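Local coordinates for protein porin (Acinetobacter baumannii AB307-0294, PDB 5DL7) that forms an outer-membrane beta-barrel that probably acts as a porin, letting small solutes, perhaps vanillate and some antibiotics, cross the outer membrane, at residues S309-N314 and M401-A406; K315-Y320 and F363-L368; D352-L355 and Q361-K364. One frame throughout, in Å; residues are numbered along the deposited sequence.

Contact 1 (S309-N314 and M401-A406); sequences SSDYSN and MTFHSA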
loop_
_atom_site.group_PDB
_atom_site.type_symbol
_atom_site.label_atom_id
_atom_site.label_comp_id
_atom_site.label_asym_id
_atom_site.label_seq_id
_atom_site.Cartn_x
_atom_site.Cartn_y
_atom_site.Cartn_z
ATOM N N SER A 309 -4.236 -9.259 -6.297
ATOM C CA SER A 309 -3.502 -10.237 -7.117
ATOM C C SER A 309 -2.891 -9.562 -8.393
ATOM O O SER A 309 -2.289 -10.314 -9.168
ATOM C CB SER A 309 -4.381 -11.404 -7.560
ATOM O OG SER A 309 -4.890 -12.035 -6.387
ATOM N N SER A 310 -3.114 -8.261 -8.605
ATOM C CA SER A 310 -2.526 -7.517 -9.715
ATOM C C SER A 310 -2.592 -6.056 -9.360
ATOM O O SER A 310 -3.452 -5.640 -8.570
ATOM C CB SER A 310 -3.360 -7.716 -11.015
ATOM O OG SER A 310 -2.966 -6.872 -12.145
ATOM N N ASP A 311 -1.823 -5.242 -10.068
ATOM C CA ASP A 311 -1.871 -3.804 -9.938
ATOM C C ASP A 311 -2.897 -3.107 -10.794
ATOM O O ASP A 311 -3.149 -1.899 -10.509
ATOM C CB ASP A 311 -0.503 -3.182 -9.989
ATOM C CG ASP A 311 0.095 -3.075 -11.261
ATOM O OD1 ASP A 311 -0.486 -3.320 -12.372
ATOM O OD2 ASP A 311 1.019 -2.253 -11.340
ATOM N N TYR A 312 -3.441 -3.765 -11.804
ATOM C CA TYR A 312 -4.491 -3.165 -12.700
ATOM C C TYR A 312 -4.063 -1.846 -13.304
ATOM O O TYR A 312 -4.903 -1.086 -13.760
ATOM C CB TYR A 312 -5.853 -3.080 -11.980
ATOM C CG TYR A 312 -6.566 -4.381 -11.868
ATOM C CD1 TYR A 312 -6.337 -5.173 -10.821
ATOM C CD2 TYR A 312 -7.522 -4.722 -12.726
ATOM C CE1 TYR A 312 -6.949 -6.443 -10.694
ATOM C CE2 TYR A 312 -8.186 -5.923 -12.655
ATOM C CZ TYR A 312 -7.915 -6.777 -11.636
ATOM O OH TYR A 312 -8.496 -8.038 -11.530
ATOM N N SER A 313 -2.737 -1.631 -13.479
ATOM C CA SER A 313 -2.148 -0.351 -13.871
ATOM C C SER A 313 -1.357 -0.426 -15.190
ATOM O O SER A 313 -0.418 0.425 -15.397
ATOM C CB SER A 313 -1.308 0.263 -12.697
ATOM O OG SER A 313 -2.166 0.417 -11.497
ATOM N N ASN A 314 -1.694 -1.379 -16.051
ATOM C CA ASN A 314 -0.960 -1.575 -17.313
ATOM C C ASN A 314 -1.261 -0.499 -18.305
ATOM O O ASN A 314 -2.335 0.200 -18.229
ATOM C CB ASN A 314 -1.357 -2.925 -17.851
ATOM C CG ASN A 314 -0.855 -4.028 -16.962
ATOM O OD1 ASN A 314 0.366 -4.270 -16.889
ATOM N ND2 ASN A 314 -1.718 -4.681 -16.174
ATOM N N MET A 401 5.090 -12.822 -17.481
ATOM C CA MET A 401 4.605 -11.565 -16.851
ATOM C C MET A 401 4.667 -11.698 -15.332
ATOM O O MET A 401 5.012 -12.767 -14.794
ATOM C CB MET A 401 3.224 -11.249 -17.302
ATOM C CG MET A 401 3.211 -10.915 -18.834
ATOM S SD MET A 401 4.207 -9.508 -19.258
ATOM C CE MET A 401 4.555 -9.942 -20.999
ATOM N N THR A 402 4.321 -10.639 -14.607
ATOM C CA THR A 402 4.489 -10.606 -13.154
ATOM C C THR A 402 3.355 -11.242 -12.463
ATOM O O THR A 402 3.545 -11.852 -11.402
ATOM C CB THR A 402 4.592 -9.113 -12.768
ATOM O OG1 THR A 402 5.736 -8.533 -13.387
ATOM C CG2 THR A 402 4.747 -8.978 -11.233
ATOM N N PHE A 403 2.144 -11.131 -12.966
ATOM C CA PHE A 403 0.935 -11.650 -12.244
ATOM C C PHE A 403 0.365 -12.801 -13.037
ATOM O O PHE A 403 0.228 -12.715 -14.299
ATOM C CB PHE A 403 -0.074 -10.537 -12.044
ATOM C CG PHE A 403 0.473 -9.384 -11.235
ATOM C CD1 PHE A 403 0.834 -9.626 -9.890
ATOM C CD2 PHE A 403 0.674 -8.150 -11.789
ATOM C CE1 PHE A 403 1.258 -8.498 -9.093
ATOM C CE2 PHE A 403 1.157 -7.107 -11.022
ATOM C CZ PHE A 403 1.508 -7.305 -9.679
ATOM N N HIS A 404 0.000 -13.859 -12.338
ATOM C CA HIS A 404 -0.472 -15.099 -12.917
ATOM C C HIS A 404 -1.868 -15.446 -12.315
ATOM O O HIS A 404 -2.091 -15.075 -11.169
ATOM C CB HIS A 404 0.491 -16.205 -12.482
ATOM C CG HIS A 404 1.882 -15.957 -12.975
ATOM N ND1 HIS A 404 2.335 -16.550 -14.107
ATOM C CD2 HIS A 404 2.927 -15.285 -12.454
ATOM C CE1 HIS A 404 3.560 -16.128 -14.365
ATOM N NE2 HIS A 404 3.905 -15.281 -13.416
ATOM N N SER A 405 -2.720 -16.045 -13.059
ATOM C CA SER A 405 -4.046 -16.563 -12.562
ATOM C C SER A 405 -3.763 -17.307 -11.275
ATOM O O SER A 405 -2.821 -18.156 -11.244
ATOM C CB SER A 405 -4.742 -17.473 -13.633
ATOM O OG SER A 405 -4.959 -16.715 -14.807
ATOM N N ALA A 406 -4.569 -17.054 -10.238
ATOM C CA ALA A 406 -4.307 -17.599 -8.935
ATOM C C ALA A 406 -5.552 -17.549 -8.104
ATOM O O ALA A 406 -6.423 -16.667 -8.271
ATOM C CB ALA A 406 -3.158 -16.856 -8.264
HETATM O O HOH W 1 -1.432 -12.949 -9.195
#

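Contact 2 (K315-Y320 and F363-L368); sequences KDEKVY and FKEDSL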
loop_
_atom_site.group_PDB
_atom_site.type_symbol
_atom_site.label_atom_id
_atom_site.label_comp_id
_atom_site.label_asym_id
_atom_site.label_seq_id
_atom_site.Cartn_x
_atom_site.Cartn_y
_atom_site.Cartn_z
ATOM N N LYS A 315 -0.384 -0.381 -19.299
ATOM C CA LYS A 315 -0.553 0.485 -20.468
ATOM C C LYS A 315 -1.968 0.213 -21.107
ATOM O O LYS A 315 -2.372 -0.929 -21.390
ATOM C CB LYS A 315 0.552 0.263 -21.481
ATOM C CG LYS A 315 0.423 1.256 -22.630
ATOM C CD LYS A 315 0.842 1.000 -23.969
ATOM C CE LYS A 315 0.597 2.039 -25.034
ATOM N NZ LYS A 315 -0.453 1.739 -25.901
ATOM N N ASP A 316 -2.714 1.279 -21.265
ATOM C CA ASP A 316 -4.044 1.339 -21.863
ATOM C C ASP A 316 -5.154 0.643 -21.161
ATOM O O ASP A 316 -6.286 0.603 -21.662
ATOM C CB ASP A 316 -4.004 0.901 -23.282
ATOM C CG ASP A 316 -3.259 2.000 -24.189
ATOM O OD1 ASP A 316 -2.981 3.135 -23.867
ATOM O OD2 ASP A 316 -3.275 1.609 -25.350
ATOM N N GLU A 317 -4.883 0.153 -19.943
ATOM C CA GLU A 317 -5.890 -0.700 -19.276
ATOM C C GLU A 317 -7.057 0.170 -18.789
ATOM O O GLU A 317 -6.821 1.153 -18.082
ATOM C CB GLU A 317 -5.221 -1.343 -18.121
ATOM C CG GLU A 317 -6.069 -2.333 -17.353
ATOM C CD GLU A 317 -5.383 -3.329 -16.479
ATOM O OE1 GLU A 317 -4.156 -3.216 -16.249
ATOM O OE2 GLU A 317 -6.128 -4.286 -15.991
ATOM N N LYS A 318 -8.232 -0.300 -19.152
ATOM C CA LYS A 318 -9.504 0.235 -18.640
ATOM C C LYS A 318 -10.009 -0.705 -17.630
ATOM O O LYS A 318 -10.118 -1.935 -17.885
ATOM C CB LYS A 318 -10.534 0.356 -19.775
ATOM C CG LYS A 318 -10.165 1.442 -20.766
ATOM C CD LYS A 318 -11.313 1.360 -21.807
ATOM C CE LYS A 318 -11.103 2.363 -22.876
ATOM N NZ LYS A 318 -10.129 1.705 -23.797
ATOM N N VAL A 319 -10.414 -0.215 -16.457
ATOM C CA VAL A 319 -10.871 -1.026 -15.386
ATOM C C VAL A 319 -12.247 -0.622 -14.849
ATOM O O VAL A 319 -12.448 0.582 -14.676
ATOM C CB VAL A 319 -9.901 -1.021 -14.178
ATOM C CG1 VAL A 319 -10.285 -2.008 -13.066
ATOM C CG2 VAL A 319 -8.439 -1.338 -14.557
ATOM N N TYR A 320 -13.074 -1.617 -14.718
ATOM C CA TYR A 320 -14.484 -1.454 -14.219
ATOM C C TYR A 320 -14.588 -2.238 -12.966
ATOM O O TYR A 320 -14.348 -3.434 -12.955
ATOM C CB TYR A 320 -15.495 -1.957 -15.277
ATOM C CG TYR A 320 -15.252 -1.359 -16.624
ATOM C CD1 TYR A 320 -14.290 -1.978 -17.473
ATOM C CD2 TYR A 320 -15.926 -0.248 -17.084
ATOM C CE1 TYR A 320 -14.091 -1.477 -18.738
ATOM C CE2 TYR A 320 -15.728 0.224 -18.426
ATOM C CZ TYR A 320 -14.784 -0.395 -19.157
ATOM O OH TYR A 320 -14.473 0.030 -20.472
ATOM N N PHE A 363 -4.799 -7.789 -23.846
ATOM C CA PHE A 363 -4.985 -8.704 -22.766
ATOM C C PHE A 363 -6.093 -8.178 -21.784
ATOM O O PHE A 363 -6.589 -7.065 -21.892
ATOM C CB PHE A 363 -3.633 -8.983 -22.049
ATOM C CG PHE A 363 -2.569 -9.530 -22.965
ATOM C CD1 PHE A 363 -2.599 -10.872 -23.250
ATOM C CD2 PHE A 363 -1.774 -8.676 -23.739
ATOM C CE1 PHE A 363 -1.747 -11.525 -24.109
ATOM C CE2 PHE A 363 -0.842 -9.293 -24.616
ATOM C CZ PHE A 363 -0.872 -10.655 -24.795
ATOM N N LYS A 364 -6.446 -9.110 -20.885
ATOM C CA LYS A 364 -7.531 -8.864 -19.950
ATOM C C LYS A 364 -7.238 -9.558 -18.657
ATOM O O LYS A 364 -6.493 -10.602 -18.569
ATOM C CB LYS A 364 -8.943 -9.165 -20.585
ATOM C CG LYS A 364 -9.141 -10.559 -20.914
ATOM C CD LYS A 364 -10.396 -10.733 -21.756
ATOM C CE LYS A 364 -10.386 -12.254 -22.034
ATOM N NZ LYS A 364 -11.516 -12.622 -22.807
ATOM N N GLU A 365 -7.856 -9.052 -17.561
ATOM C CA GLU A 365 -7.720 -9.693 -16.216
ATOM C C GLU A 365 -8.925 -9.393 -15.358
ATOM O O GLU A 365 -9.595 -8.362 -15.606
ATOM C CB GLU A 365 -6.419 -9.267 -15.490
ATOM C CG GLU A 365 -6.418 -7.775 -15.272
ATOM C CD GLU A 365 -5.090 -7.215 -14.708
ATOM O OE1 GLU A 365 -4.388 -7.957 -14.000
ATOM O OE2 GLU A 365 -4.838 -5.940 -14.709
ATOM N N ASP A 366 -9.211 -10.238 -14.407
ATOM C CA ASP A 366 -10.343 -9.959 -13.492
ATOM C C ASP A 366 -10.097 -10.558 -12.140
ATOM O O ASP A 366 -9.329 -11.518 -11.989
ATOM C CB ASP A 366 -11.706 -10.220 -14.062
ATOM C CG ASP A 366 -12.116 -11.680 -14.214
ATOM O OD1 ASP A 366 -11.288 -12.599 -14.052
ATOM O OD2 ASP A 366 -13.341 -11.948 -14.519
ATOM N N SER A 367 -10.732 -9.969 -11.151
ATOM C CA SER A 367 -10.635 -10.440 -9.745
ATOM C C SER A 367 -11.985 -10.372 -9.063
ATOM O O SER A 367 -12.623 -9.298 -9.115
ATOM C CB SER A 367 -9.766 -9.440 -8.961
ATOM O OG SER A 367 -8.400 -9.431 -9.300
ATOM N N LEU A 368 -12.301 -11.431 -8.386
ATOM C CA LEU A 368 -13.438 -11.458 -7.405
ATOM C C LEU A 368 -12.816 -11.625 -6.031
ATOM O O LEU A 368 -12.160 -12.620 -5.800
ATOM C CB LEU A 368 -14.493 -12.544 -7.701
ATOM C CG LEU A 368 -15.682 -12.608 -6.709
ATOM C CD1 LEU A 368 -16.469 -11.220 -6.787
ATOM C CD2 LEU A 368 -16.498 -13.780 -7.181
#

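Contact 3 (D352-L355 and Q361-K364); sequences DIDL and QRFK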
loop_
_atom_site.group_PDB
_atom_site.type_symbol
_atom_site.label_atom_id
_atom_site.label_comp_id
_atom_site.label_asym_id
_atom_site.label_seq_id
_atom_site.Cartn_x
_atom_site.Cartn_y
_atom_site.Cartn_z
ATOM N N ASP A 352 -8.243 -4.164 -22.520
ATOM C CA ASP A 352 -7.441 -3.324 -23.419
ATOM C C ASP A 352 -6.002 -3.225 -22.931
ATOM O O ASP A 352 -5.318 -2.285 -23.422
ATOM C CB ASP A 352 -8.060 -1.942 -23.711
ATOM C CG ASP A 352 -9.484 -1.955 -24.316
ATOM O OD1 ASP A 352 -9.815 -2.989 -24.992
ATOM O OD2 ASP A 352 -10.320 -0.933 -24.122
ATOM N N ILE A 353 -5.507 -4.192 -22.227
ATOM C CA ILE A 353 -4.079 -4.232 -21.721
ATOM C C ILE A 353 -3.139 -4.433 -22.891
ATOM O O ILE A 353 -3.239 -5.411 -23.654
ATOM C CB ILE A 353 -3.909 -5.245 -20.714
ATOM C CG1 ILE A 353 -4.776 -5.000 -19.457
ATOM C CG2 ILE A 353 -2.412 -5.454 -20.351
ATOM C CD1 ILE A 353 -4.834 -6.237 -18.623
ATOM N N ASP A 354 -2.224 -3.426 -22.986
ATOM C CA ASP A 354 -1.192 -3.452 -24.022
ATOM C C ASP A 354 0.154 -3.740 -23.371
ATOM O O ASP A 354 0.681 -2.920 -22.651
ATOM C CB ASP A 354 -1.169 -2.114 -24.795
ATOM C CG ASP A 354 -0.222 -2.095 -25.991
ATOM O OD1 ASP A 354 0.645 -2.965 -26.130
ATOM O OD2 ASP A 354 -0.266 -1.007 -26.676
ATOM N N LEU A 355 0.728 -4.892 -23.695
ATOM C CA LEU A 355 1.994 -5.376 -23.161
ATOM C C LEU A 355 3.162 -5.095 -24.151
ATOM O O LEU A 355 4.231 -5.761 -24.056
ATOM C CB LEU A 355 1.947 -6.799 -22.678
ATOM C CG LEU A 355 0.921 -6.987 -21.564
ATOM C CD1 LEU A 355 0.881 -8.455 -21.244
ATOM C CD2 LEU A 355 1.223 -6.174 -20.344
ATOM N N GLN A 361 -2.429 -7.340 -30.415
ATOM C CA GLN A 361 -3.023 -8.173 -29.371
ATOM C C GLN A 361 -3.217 -7.385 -28.058
ATOM O O GLN A 361 -2.269 -6.716 -27.619
ATOM C CB GLN A 361 -2.236 -9.452 -29.203
ATOM C CG GLN A 361 -2.774 -10.383 -28.164
ATOM C CD GLN A 361 -2.019 -11.720 -28.157
ATOM O OE1 GLN A 361 -0.821 -11.842 -28.479
ATOM N NE2 GLN A 361 -2.694 -12.681 -27.699
ATOM N N ARG A 362 -4.376 -7.605 -27.435
ATOM C CA ARG A 362 -4.635 -7.039 -26.125
ATOM C C ARG A 362 -5.013 -8.060 -25.118
ATOM O O ARG A 362 -5.549 -9.159 -25.445
ATOM C CB ARG A 362 -5.620 -5.887 -26.178
ATOM C CG ARG A 362 -5.215 -4.735 -27.094
ATOM C CD ARG A 362 -4.082 -3.846 -26.471
ATOM N NE ARG A 362 -3.755 -2.807 -27.402
ATOM C CZ ARG A 362 -2.804 -2.838 -28.293
ATOM N NH1 ARG A 362 -2.073 -3.913 -28.477
ATOM N NH2 ARG A 362 -2.619 -1.828 -29.130
ATOM N N PHE A 363 -4.799 -7.789 -23.846
ATOM C CA PHE A 363 -4.985 -8.704 -22.766
ATOM C C PHE A 363 -6.093 -8.178 -21.784
ATOM O O PHE A 363 -6.589 -7.065 -21.892
ATOM C CB PHE A 363 -3.633 -8.983 -22.049
ATOM C CG PHE A 363 -2.569 -9.530 -22.965
ATOM C CD1 PHE A 363 -2.599 -10.872 -23.250
ATOM C CD2 PHE A 363 -1.774 -8.676 -23.739
ATOM C CE1 PHE A 363 -1.747 -11.525 -24.109
ATOM C CE2 PHE A 363 -0.842 -9.293 -24.616
ATOM C CZ PHE A 363 -0.872 -10.655 -24.795
ATOM N N LYS A 364 -6.446 -9.110 -20.885
ATOM C CA LYS A 364 -7.531 -8.864 -19.950
ATOM C C LYS A 364 -7.238 -9.558 -18.657
ATOM O O LYS A 364 -6.493 -10.602 -18.569
ATOM C CB LYS A 364 -8.943 -9.165 -20.585
ATOM C CG LYS A 364 -9.141 -10.559 -20.914
ATOM C CD LYS A 364 -10.396 -10.733 -21.756
ATOM C CE LYS A 364 -10.386 -12.254 -22.034
ATOM N NZ LYS A 364 -11.516 -12.622 -22.807
HETATM O O HOH W 2 -5.119 -0.821 -25.908
HETATM O O HOH W 3 -8.774 -6.711 -23.780
HETATM O O HOH W 4 -0.117 -6.229 -26.035
#

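Contact 1 (S309-N314 and M401-A406)
Ser310 and Phe403 set the spacing of two irregular loop segments, 309-314 and 401-406, whose nearest CA atoms, those two residues' own, stand 6.0 Å apart. The backbones are joined through a water, which donates to Ser309 O at 2.8 Å and to His404 O. The contact itself belongs to the Phe403 ring. With CG anti to its carbonyl carbon (chi1 -60°), the side chain sets the ring against the 309-311 backbone, and Ser310 CA sits 3.7 Å from the ring centroid, only 4° off the normal: a CH-pi contact over the face. Thr402 CG2 covers the opposite face. Ser309 O and Asp311 N come in obliquely, the former 3.3 Å from Phe403 CD1. A flat ring suits this place because the small serine lets it reach the main chain. Polar ends turn to other work: Ser310 OG accepts from Tyr312 N in an ST turn and also bonds Glu365, while Asp311 OD1 takes Ser313 N in an Asx turn and OD2 makes a salt bridge to Arg188. Tyr393 of strand 384-395 packs on Ser309, Ser310 and Phe403, Ser309 OG bonds Glu408 of strand 406-418, and Tyr312 lies on Ala348 of strand 341-353.

Contact 2 (K315-Y320 and F363-L368)
Glu317 lays its carboxylate end against that of Glu365, OE2 to OE2 at 2.5 Å, and this pair of acids is the whole contact. In the antiparallel beta-barrel of the OprD family, Glu317 lies immediately before strand 318-327 and Glu365 on strand 363-375. These strands are not neighbours: strand 341-353 runs between them, and the two glutamates reach across it over Ile353, which both touch. The gap is wide, with Glu317 CA and Lys364 CA 8.4 Å apart, so two long side chains are needed to span it. Glu317 has CG anti to the backbone N (chi1 -176°); Glu365 instead places CG between N and the carbonyl carbon (chi1 61°), and both chains then run extended. The side chains cross at about a right angle, yet their carboxylates end nearly coplanar, 28° apart. Closeness and burial would probably raise the pKa of one acid, so that it keeps a proton to share with the other. Glu365 OE1 is held by Tyr393 OH and Ser310 OG, which would steady that carboxylate. The remaining oxygen, Glu317 OE1, lies 3.2 Å from Glu365 OE2, a pair of acceptors, and takes its hydrogen bond from Asn314 ND2.

Contact 3 (D352-L355 and Q361-K364)
Ile353 and Phe363 form the close part of this hairpin contact, an antiparallel hydrogen-bonded pair between the end of strand 341-353 and the start of strand 363-375. Phe363 N gives to Ile353 O at 2.9 Å, in the carbonyl plane on a lone pair, and Ile353 N gives to Phe363 O at 3.1 Å. On the same sheet face beta-branched Ile353, suited to a strand, brings CB to 4.0 Å from Phe363 CB, and the Leu355 methyl CD1 makes an off-centre CH-pi contact 4.1 Å from the Phe363 ring centroid. Asp352 joins Ile353 opposite Phe363 as a G1 beta bulge, with the positive phi (63°) characteristic of its first position; a water bridges Asp352 N and Phe363 O. The looser flank is polar. Another water accepts from Arg362 NE at 2.8 Å and donates to Asp352 O. Bent at chi2 (-75°), Arg362 lays its guanidinium flat against the Asp354 carboxylate, planes 6° apart, with OD2 3.5 Å from NH2. Arg362 NH1 bonds Gln361 O and Gly359 O; Asp354 OD1 accepts from Leu356 N, and OD2 pairs with Lys315. The Arg362-Asp354 stack thus rests on charge without a directed bond, while the backbone pair fixes the register.

How the contacts relate
Contacts 1 and 2 are buried, whereas contact 3, farthest from the chain's centre, is partly open to solvent at the hairpin turn. Contacts 2 and 3 share Phe363 and Lys364 of strand 363-375; the salt bridges Lys318-Asp352 and Lys315-Asp354 also bind their other halves together. Along the chain both nest inside the loop closed by contact 1, whose Tyr312 OH reaches Ser367 OG and whose Asn314 packs on Ile353. Their chemistry follows their place: a ring against backbone where two loops meet, paired acids across an intervening strand, and bulged strand pairing with apolar packing on one face and charges and waters on its looser flank.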